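LupI (Flavobacterium sp. YS-80-122, PDB 6IY4) probably inhibits metalloendopeptidases in the periplasm, as a small beta-sheet protein of the Inh family of protease inhibitors. Local coordinates at residues 13-16 with 17-20; 34-37 with 38-41. All coordinates share one frame; numbering follows the deposited sequence.

In the fold
Both contacts are local and lie at the surface of a protein whose antiparallel sheet holds nearly half of the chain. Contact 1 turns the chain at the end of strand 8-14 and leads toward strand 22-26; contact 2 is a 3-10 segment in the loop between strands 22-26 and 49-53, and it packs on strand 22-26. Their centres are 14 Å apart and their nearest atoms about 6 Å, so they do not touch directly. Two links join them. The Cys22-Cys38 disulfide ties the 3-10 segment to the strand entered just after contact 1, and Trp42, directly following contact 2, meets the side chains of Val14 and Asp20.

Contact 1 of 2, residues 13-16 with 17-20; sequences YVQG and AEQD
One water molecule ties Val14 to Ala17 and Asp20 by three hydrogen bonds to backbone atoms: it accepts from Val14 N (2.9 Å) and donates to Ala17 O and Asp20 O. Ala17 O is gripped a second time by Asp20 N at 3.0 Å, the bond closing the type I turn from Ala17 to Asp20. Just before it, a type II turn is closed by Ala17 N bonding to Val14 O at 2.7 Å; Gly16, with positive phi, occupies its third position. Glu18 then folds back over this first turn. Its CG, anti to the carbonyl carbon (chi1 -65°), lies against the Tyr13 ring, 3.4 Å from CE2, in an oblique approach. A bend at chi2 (68°) then carries OE2 to the amide of Gly16; the OE2 to Gly16 N bond is 2.9 Å long, nearly straight at 163°, and meets the carboxylate on its syn side but somewhat out of its plane. The two consecutive turns form most of the connection between neighbouring antiparallel strands 8-14 and 22-26. On its other side, strand 8-14 pairs with strand 86-92, where Tyr13 shares backbone bonds with Val89 and its OH bonds to Gln91 OE1; Trp42, from another loop, meets Val14 and Asp20.

Contact 2 of 2, residues 34-37 with 38-41; sequences AQVS and CLQA
The peptide carbonyls of Gln35, Val36 and Ser37 are the flat groups here, and the backbone N of Cys38, Leu39 and Gln40 comes to them in turn from above the carbonyl plane rather than on a lone pair. Cys38 N reaches Gln35 O at 3.1 Å in an almost straight bond (175° at the hydrogen); Leu39 N reaches Val36 O at 2.9 Å, and Gln40 N meets Ser37 O at 3.1 Å. Each donor lies three residues beyond its acceptor, the 3-10 pattern, which Ser37 N to Ala34 O and Ala41 N to Cys38 O continue at the two ends. Side chains pack beside these bonds. Cys38 SG sits between its own backbone N and carbonyl carbon (chi1 61°), a setting that turns the sulfur back along the segment into contact with Gln35 O at 3.3 Å. On the sheet-facing side, Val36 and Leu39 cross at about a right angle: the Val36 branch CG2, anti to the backbone N, touches Leu39 CD1 at 3.7 Å. Val36 also packs on Val24 of strand 22-26, and Leu39, which is buried, on Pro47. The amide of Gln35 leads away, its OE1 bonded to Ser33 OG. Chemically, the segment is anchored in two ways: apolar packing seats one flank, while the covalent bond from Cys38 SG to Cys22 SG fixes it to the beginning of strand 22-26, which should limit how far this loop can move from the sheet.

Contact 1 of 2, residues 13-16 with 17-20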
# COMPACT_ATOMS: atom_id res chain seq x y z
N TYR A 13 0.17 -5.96 5.67
CA TYR A 13 -0.63 -6.73 6.65
C TYR A 13 -1.51 -5.78 7.44
O TYR A 13 -1.19 -4.58 7.57
CB TYR A 13 0.26 -7.55 7.57
CG TYR A 13 1.21 -6.79 8.45
CD1 TYR A 13 2.46 -6.44 7.98
CD2 TYR A 13 0.86 -6.42 9.72
CE1 TYR A 13 3.35 -5.75 8.78
CE2 TYR A 13 1.73 -5.71 10.53
CZ TYR A 13 2.99 -5.41 10.06
OH TYR A 13 3.88 -4.72 10.83
N VAL A 14 -2.56 -6.32 8.01
CA VAL A 14 -3.44 -5.55 8.91
C VAL A 14 -2.86 -5.71 10.32
O VAL A 14 -2.56 -6.85 10.79
CB VAL A 14 -4.90 -6.04 8.84
CG1 VAL A 14 -5.76 -5.37 9.90
CG2 VAL A 14 -5.53 -5.85 7.48
N GLN A 15 -2.69 -4.60 11.00
CA GLN A 15 -2.14 -4.59 12.37
C GLN A 15 -2.98 -5.53 13.23
O GLN A 15 -4.23 -5.42 13.14
CB GLN A 15 -2.18 -3.20 12.98
CG GLN A 15 -1.43 -3.09 14.28
CD GLN A 15 -0.19 -2.27 14.03
OE1 GLN A 15 -0.22 -1.03 14.02
NE2 GLN A 15 0.88 -2.97 13.71
N GLY A 16 -2.29 -6.41 13.98
CA GLY A 16 -2.94 -7.43 14.82
C GLY A 16 -3.07 -8.74 14.07
O GLY A 16 -3.37 -9.76 14.71
N ALA A 17 -2.86 -8.73 12.76
CA ALA A 17 -2.99 -9.93 11.90
C ALA A 17 -1.72 -10.08 11.05
O ALA A 17 -1.86 -10.45 9.88
CB ALA A 17 -4.24 -9.85 11.06
N GLU A 18 -0.55 -9.92 11.66
CA GLU A 18 0.79 -9.99 11.01
C GLU A 18 0.99 -11.36 10.35
O GLU A 18 1.74 -11.43 9.33
CB GLU A 18 1.94 -9.77 12.00
CG GLU A 18 1.98 -8.39 12.63
CD GLU A 18 0.84 -8.03 13.58
OE1 GLU A 18 0.26 -8.96 14.21
OE2 GLU A 18 0.53 -6.80 13.69
N GLN A 19 0.40 -12.42 10.88
CA GLN A 19 0.57 -13.78 10.29
C GLN A 19 -0.03 -13.87 8.88
O GLN A 19 0.33 -14.84 8.17
CB GLN A 19 -0.06 -14.88 11.15
CG GLN A 19 -1.57 -14.81 11.28
CD GLN A 19 -2.14 -13.71 12.15
OE1 GLN A 19 -1.42 -12.97 12.82
NE2 GLN A 19 -3.47 -13.60 12.15
N ASP A 20 -0.95 -12.98 8.52
CA ASP A 20 -1.64 -12.92 7.21
C ASP A 20 -1.00 -11.76 6.42
O ASP A 20 -1.59 -10.66 6.38
CB ASP A 20 -3.15 -12.81 7.38
CG ASP A 20 -3.87 -12.79 6.05
OD1 ASP A 20 -3.20 -13.10 5.02
OD2 ASP A 20 -5.08 -12.43 6.03
O HOH W 1 -3.11 -9.17 7.90

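Contact 2 of 2, residues 34-37 with 38-41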
# COMPACT_ATOMS: atom_id res chain seq x y z
N ALA A 34 1.03 -8.75 -9.66
CA ALA A 34 -0.30 -9.38 -9.60
C ALA A 34 -0.72 -9.71 -8.16
O ALA A 34 -1.95 -9.77 -7.91
CB ALA A 34 -0.27 -10.63 -10.45
N GLN A 35 0.27 -9.88 -7.28
CA GLN A 35 0.11 -10.24 -5.86
C GLN A 35 -0.75 -9.19 -5.16
O GLN A 35 -1.33 -9.54 -4.09
CB GLN A 35 1.47 -10.39 -5.18
CG GLN A 35 2.17 -11.71 -5.47
CD GLN A 35 2.81 -11.76 -6.83
OE1 GLN A 35 3.05 -10.73 -7.45
NE2 GLN A 35 3.14 -12.96 -7.27
N VAL A 36 -0.91 -7.98 -5.73
CA VAL A 36 -1.74 -6.89 -5.12
C VAL A 36 -3.20 -7.36 -4.93
O VAL A 36 -3.92 -6.72 -4.13
CB VAL A 36 -1.69 -5.61 -5.95
CG1 VAL A 36 -2.43 -5.74 -7.26
CG2 VAL A 36 -2.18 -4.41 -5.17
N SER A 37 -3.61 -8.40 -5.66
CA SER A 37 -4.93 -9.07 -5.49
C SER A 37 -5.26 -9.27 -4.00
O SER A 37 -6.43 -9.15 -3.63
CB SER A 37 -4.96 -10.38 -6.25
OG SER A 37 -4.25 -11.39 -5.54
N CYS A 38 -4.25 -9.50 -3.15
CA CYS A 38 -4.45 -9.80 -1.71
C CYS A 38 -5.10 -8.63 -0.98
O CYS A 38 -5.80 -8.86 0.01
CB CYS A 38 -3.15 -10.09 -0.98
SG CYS A 38 -1.97 -8.71 -1.01
N LEU A 39 -4.92 -7.41 -1.46
CA LEU A 39 -5.46 -6.23 -0.74
C LEU A 39 -6.98 -6.17 -0.87
O LEU A 39 -7.59 -5.46 -0.06
CB LEU A 39 -4.83 -4.94 -1.27
CG LEU A 39 -3.31 -4.86 -1.18
CD1 LEU A 39 -2.83 -3.47 -1.64
CD2 LEU A 39 -2.80 -5.12 0.22
N GLN A 40 -7.57 -6.93 -1.79
CA GLN A 40 -9.06 -7.05 -1.95
C GLN A 40 -9.69 -7.52 -0.63
O GLN A 40 -10.79 -7.13 -0.32
CB GLN A 40 -9.37 -8.04 -3.08
CG GLN A 40 -10.86 -8.25 -3.39
CD GLN A 40 -11.51 -9.39 -2.64
OE1 GLN A 40 -10.88 -10.11 -1.86
NE2 GLN A 40 -12.79 -9.59 -2.89
N ALA A 41 -9.00 -8.34 0.14
CA ALA A 41 -9.52 -8.84 1.43
C ALA A 41 -9.64 -7.69 2.42
O ALA A 41 -10.42 -7.82 3.41
CB ALA A 41 -8.61 -9.91 1.96